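Local coordinates for protein HupZ (Streptococcus sp. 'group A', PDB 5ESC) that probably degrades heme, and has a split-barrel fold related to pyridoxamine 5'-phosphate oxidases, at residues R35-N45 against A88-A97. Numbering follows the deposited sequence. Where two conformers were deposited one is given.
Sequences RLWDDKTFIYN and AYYEAAKKWA
Helix 88-97 crosses the face of strand 41-45 at -55°, with 8.7 Å between the axes, and comes closest in backbone where Asn45 faces Ala93. The guanidinium of Arg35 lies flat on the indole of Trp96, the planes 11° apart and Arg35 CZ 3.6 Å from the centroid of the Trp96 five-membered ring, a cation-pi stack; Ile43 CG1 covers the other guanidinium face. The side chain, extended from CG to NE, reaches across to the neighbouring strand, where NH1 and NH2 both donate to Asn45 OD1 near the guanidinium plane, and NH2 also bonds Ser33 O. Held this way, the Asn45 amide turns ND2 to Ala93 O (2.9 Å, N-H...O angle 163°). That carbonyl still accepts from Ala97 N within the helix, the two donors arriving from opposite faces of its plane. Tyr89 sets its edge against the face of Trp37 in a T-shaped pair, Tyr89 CE1 3.4 Å from Trp37 CE2, while Ala92 CB meets the indole rim at CZ3. Ile43 CG2 packs on Tyr89 CD1, and Ile109 of strand 106-117 touches both residues. The contact thus docks a helix on the bulged edge hairpin 35-45 of the antiparallel split barrel.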
loop_
_atom_site.group_PDB
_atom_site.type_symbol
_atom_site.label_atom_id
_atom_site.label_comp_id
_atom_site.label_asym_id
_atom_site.label_seq_id
_atom_site.Cartn_x
_atom_site.Cartn_y
_atom_site.Cartn_z
ATOM N N ARG A 35 -10.033 -10.878 -3.274
ATOM C CA ARG A 35 -11.295 -10.857 -4.016
ATOM C C ARG A 35 -12.487 -10.783 -3.103
ATOM O O ARG A 35 -12.385 -11.171 -1.956
ATOM C CB ARG A 35 -11.397 -12.139 -4.805
ATOM C CG ARG A 35 -11.262 -13.440 -4.034
ATOM C CD ARG A 35 -10.795 -14.581 -4.972
ATOM N NE ARG A 35 -10.782 -15.887 -4.329
ATOM C CZ ARG A 35 -9.805 -16.408 -3.613
ATOM N NH1 ARG A 35 -9.954 -17.586 -3.060
ATOM N NH2 ARG A 35 -8.651 -15.771 -3.442
ATOM N N LEU A 36 -13.632 -10.426 -3.605
ATOM C CA LEU A 36 -14.803 -10.265 -2.766
ATOM C C LEU A 36 -15.456 -11.603 -2.504
ATOM O O LEU A 36 -15.604 -12.433 -3.403
ATOM C CB LEU A 36 -15.836 -9.315 -3.421
ATOM C CG LEU A 36 -15.660 -7.836 -3.375
ATOM C CD1 LEU A 36 -16.628 -7.095 -4.331
ATOM C CD2 LEU A 36 -15.638 -7.168 -1.994
ATOM N N TRP A 37 -15.872 -11.800 -1.246
ATOM C CA TRP A 37 -16.672 -12.910 -0.801
ATOM C C TRP A 37 -18.140 -12.490 -0.784
ATOM O O TRP A 37 -19.029 -13.295 -1.101
ATOM C CB TRP A 37 -16.279 -13.288 0.635
ATOM C CG TRP A 37 -17.036 -14.469 1.132
ATOM C CD1 TRP A 37 -18.171 -14.461 1.930
ATOM C CD2 TRP A 37 -16.775 -15.863 0.844
ATOM N NE1 TRP A 37 -18.583 -15.703 2.134
ATOM C CE2 TRP A 37 -17.782 -16.606 1.504
ATOM C CE3 TRP A 37 -15.816 -16.537 0.103
ATOM C CZ2 TRP A 37 -17.839 -17.990 1.481
ATOM C CZ3 TRP A 37 -15.877 -17.948 0.048
ATOM C CH2 TRP A 37 -16.856 -18.647 0.745
ATOM N N ASP A 38 -18.404 -11.300 -0.228
ATOM C CA ASP A 38 -19.757 -10.739 -0.192
ATOM C C ASP A 38 -19.598 -9.213 -0.199
ATOM O O ASP A 38 -18.463 -8.706 -0.247
ATOM C CB ASP A 38 -20.626 -11.289 0.936
ATOM C CG ASP A 38 -20.155 -10.973 2.342
ATOM O OD1 ASP A 38 -19.477 -9.976 2.602
ATOM O OD2 ASP A 38 -20.494 -11.740 3.236
ATOM N N ASP A 39 -20.669 -8.481 -0.025
ATOM C CA ASP A 39 -20.613 -7.019 -0.050
ATOM C C ASP A 39 -19.840 -6.444 1.143
ATOM O O ASP A 39 -19.729 -5.254 1.256
ATOM C CB ASP A 39 -22.083 -6.397 -0.093
ATOM C CG ASP A 39 -22.740 -6.432 -1.518
ATOM O OD1 ASP A 39 -22.061 -6.543 -2.593
ATOM O OD2 ASP A 39 -24.004 -6.364 -1.583
ATOM N N LYS A 40 -19.439 -7.235 2.133
ATOM C CA LYS A 40 -18.571 -6.658 3.183
ATOM C C LYS A 40 -17.350 -7.492 3.568
ATOM O O LYS A 40 -16.751 -7.228 4.608
ATOM C CB LYS A 40 -19.325 -6.299 4.472
ATOM C CG LYS A 40 -20.237 -7.331 4.937
ATOM C CD LYS A 40 -21.344 -6.830 5.863
ATOM C CE LYS A 40 -21.777 -5.424 5.628
ATOM N NZ LYS A 40 -23.043 -5.185 6.431
ATOM N N THR A 41 -16.933 -8.401 2.696
ATOM C CA THR A 41 -15.886 -9.361 3.061
ATOM C C THR A 41 -15.004 -9.588 1.857
ATOM O O THR A 41 -15.527 -9.814 0.795
ATOM C CB THR A 41 -16.503 -10.684 3.517
ATOM O OG1 THR A 41 -17.574 -10.402 4.406
ATOM C CG2 THR A 41 -15.430 -11.643 4.246
ATOM N N PHE A 42 -13.699 -9.550 2.040
ATOM C CA PHE A 42 -12.766 -9.979 1.021
ATOM C C PHE A 42 -12.132 -11.240 1.543
ATOM O O PHE A 42 -12.093 -11.475 2.779
ATOM C CB PHE A 42 -11.608 -9.001 0.835
ATOM C CG PHE A 42 -11.923 -7.729 0.130
ATOM C CD1 PHE A 42 -11.733 -7.596 -1.258
ATOM C CD2 PHE A 42 -12.373 -6.608 0.849
ATOM C CE1 PHE A 42 -11.969 -6.419 -1.886
ATOM C CE2 PHE A 42 -12.635 -5.416 0.189
ATOM C CZ PHE A 42 -12.406 -5.307 -1.168
ATOM N N ILE A 43 -11.597 -12.080 0.666
ATOM C CA ILE A 43 -10.766 -13.167 1.073
ATOM C C ILE A 43 -9.509 -13.085 0.217
ATOM O O ILE A 43 -9.562 -12.481 -0.872
ATOM C CB ILE A 43 -11.419 -14.597 1.010
ATOM C CG1 ILE A 43 -12.011 -14.990 -0.387
ATOM C CG2 ILE A 43 -12.485 -14.778 2.158
ATOM C CD1 ILE A 43 -12.165 -16.449 -0.576
ATOM N N TYR A 44 -8.425 -13.706 0.661
ATOM C CA TYR A 44 -7.229 -13.859 -0.159
ATOM C C TYR A 44 -6.580 -15.197 0.170
ATOM O O TYR A 44 -6.795 -15.718 1.245
ATOM C CB TYR A 44 -6.225 -12.671 -0.025
ATOM C CG TYR A 44 -5.307 -12.684 1.200
ATOM C CD1 TYR A 44 -5.691 -12.093 2.378
ATOM C CD2 TYR A 44 -4.059 -13.287 1.152
ATOM C CE1 TYR A 44 -4.859 -12.089 3.515
ATOM C CE2 TYR A 44 -3.200 -13.282 2.306
ATOM C CZ TYR A 44 -3.631 -12.676 3.468
ATOM O OH TYR A 44 -2.874 -12.605 4.609
ATOM N N ASN A 45 -5.793 -15.743 -0.726
ATOM C CA ASN A 45 -5.060 -16.984 -0.444
ATOM C C ASN A 45 -3.687 -16.670 0.208
ATOM O O ASN A 45 -2.907 -15.944 -0.405
ATOM C CB ASN A 45 -4.840 -17.710 -1.754
ATOM C CG ASN A 45 -6.009 -18.475 -2.183
ATOM O OD1 ASN A 45 -7.102 -17.959 -2.173
ATOM N ND2 ASN A 45 -5.803 -19.752 -2.593
ATOM N N ALA A 88 -15.162 -23.421 5.592
ATOM C CA ALA A 88 -15.650 -23.082 4.244
ATOM C C ALA A 88 -14.875 -22.047 3.502
ATOM O O ALA A 88 -14.831 -22.093 2.282
ATOM C CB ALA A 88 -17.122 -22.646 4.366
ATOM N N TYR A 89 -14.299 -21.010 4.207
ATOM C CA TYR A 89 -13.567 -20.037 3.509
ATOM C C TYR A 89 -12.274 -20.710 2.967
ATOM O O TYR A 89 -11.858 -20.490 1.829
ATOM C CB TYR A 89 -13.174 -18.900 4.367
ATOM C CG TYR A 89 -14.260 -17.965 4.774
ATOM C CD1 TYR A 89 -14.920 -17.217 3.838
ATOM C CD2 TYR A 89 -14.559 -17.793 6.149
ATOM C CE1 TYR A 89 -15.876 -16.218 4.275
ATOM C CE2 TYR A 89 -15.489 -16.833 6.578
ATOM C CZ TYR A 89 -16.170 -16.079 5.618
ATOM O OH TYR A 89 -17.107 -15.201 6.129
ATOM N N TYR A 90 -11.627 -21.458 3.790
ATOM C CA TYR A 90 -10.393 -22.127 3.431
ATOM C C TYR A 90 -10.594 -23.118 2.283
ATOM O O TYR A 90 -9.815 -23.165 1.384
ATOM C CB TYR A 90 -9.764 -22.799 4.671
ATOM C CG TYR A 90 -8.510 -23.535 4.285
ATOM C CD1 TYR A 90 -7.379 -22.825 3.960
ATOM C CD2 TYR A 90 -8.510 -24.916 4.105
ATOM C CE1 TYR A 90 -6.203 -23.454 3.566
ATOM C CE2 TYR A 90 -7.322 -25.570 3.725
ATOM C CZ TYR A 90 -6.200 -24.799 3.388
ATOM O OH TYR A 90 -5.020 -25.344 2.982
ATOM N N GLU A 91 -11.633 -23.950 2.357
ATOM C CA GLU A 91 -11.941 -24.899 1.270
ATOM C C GLU A 91 -12.240 -24.209 -0.056
ATOM O O GLU A 91 -11.745 -24.633 -1.108
ATOM C CB GLU A 91 -13.077 -25.890 1.680
ATOM C CG GLU A 91 -12.723 -26.770 2.874
ATOM C CD GLU A 91 -11.514 -27.687 2.638
ATOM O OE1 GLU A 91 -11.482 -28.313 1.534
ATOM O OE2 GLU A 91 -10.577 -27.775 3.519
ATOM N N ALA A 92 -12.934 -23.039 -0.011
ATOM C CA ALA A 92 -13.081 -22.223 -1.201
ATOM C C ALA A 92 -11.708 -21.741 -1.748
ATOM O O ALA A 92 -11.495 -21.728 -2.975
ATOM C CB ALA A 92 -13.967 -21.000 -0.981
ATOM N N ALA A 93 -10.825 -21.239 -0.856
ATOM C CA ALA A 93 -9.546 -20.748 -1.246
ATOM C C ALA A 93 -8.707 -21.857 -1.980
ATOM O O ALA A 93 -7.981 -21.620 -2.996
ATOM C CB ALA A 93 -8.791 -20.220 -0.034
ATOM N N LYS A 94 -8.819 -23.046 -1.429
ATOM C CA LYS A 94 -8.083 -24.209 -1.963
ATOM C C LYS A 94 -8.511 -24.570 -3.403
ATOM O O LYS A 94 -7.819 -24.760 -4.410
ATOM C CB LYS A 94 -8.415 -25.401 -1.107
ATOM C CG LYS A 94 -7.552 -25.534 0.086
ATOM C CD LYS A 94 -7.378 -27.016 0.429
ATOM C CE LYS A 94 -8.264 -27.374 1.553
ATOM N NZ LYS A 94 -9.067 -28.623 1.517
ATOM N N LYS A 95 -9.805 -24.540 -3.467
ATOM C CA LYS A 95 -10.468 -24.787 -4.713
ATOM C C LYS A 95 -10.156 -23.754 -5.791
ATOM O O LYS A 95 -9.735 -24.096 -6.890
ATOM C CB LYS A 95 -11.977 -24.792 -4.511
ATOM C CG LYS A 95 -12.810 -25.084 -5.762
ATOM C CD LYS A 95 -12.469 -26.519 -6.299
ATOM C CE LYS A 95 -13.377 -27.049 -7.458
ATOM N NZ LYS A 95 -12.866 -28.311 -8.073
ATOM N N TRP A 96 -10.273 -22.470 -5.416
ATOM C CA TRP A 96 -9.858 -21.370 -6.247
ATOM C C TRP A 96 -8.419 -21.430 -6.726
ATOM O O TRP A 96 -8.093 -20.996 -7.841
ATOM C CB TRP A 96 -10.099 -20.045 -5.511
ATOM C CG TRP A 96 -9.916 -18.865 -6.251
ATOM C CD1 TRP A 96 -10.877 -18.167 -6.929
ATOM C CD2 TRP A 96 -8.690 -18.115 -6.415
ATOM N NE1 TRP A 96 -10.334 -17.065 -7.514
ATOM C CE2 TRP A 96 -8.992 -17.007 -7.228
ATOM C CE3 TRP A 96 -7.374 -18.284 -5.957
ATOM C CZ2 TRP A 96 -8.017 -16.029 -7.567
ATOM C CZ3 TRP A 96 -6.416 -17.369 -6.323
ATOM C CH2 TRP A 96 -6.729 -16.252 -7.141
ATOM N N ALA A 97 -7.532 -21.942 -5.891
ATOM C CA ALA A 97 -6.109 -21.984 -6.211
ATOM C C ALA A 97 -5.758 -22.948 -7.390
ATOM O O ALA A 97 -4.734 -22.804 -8.047
ATOM C CB ALA A 97 -5.345 -22.391 -4.991
#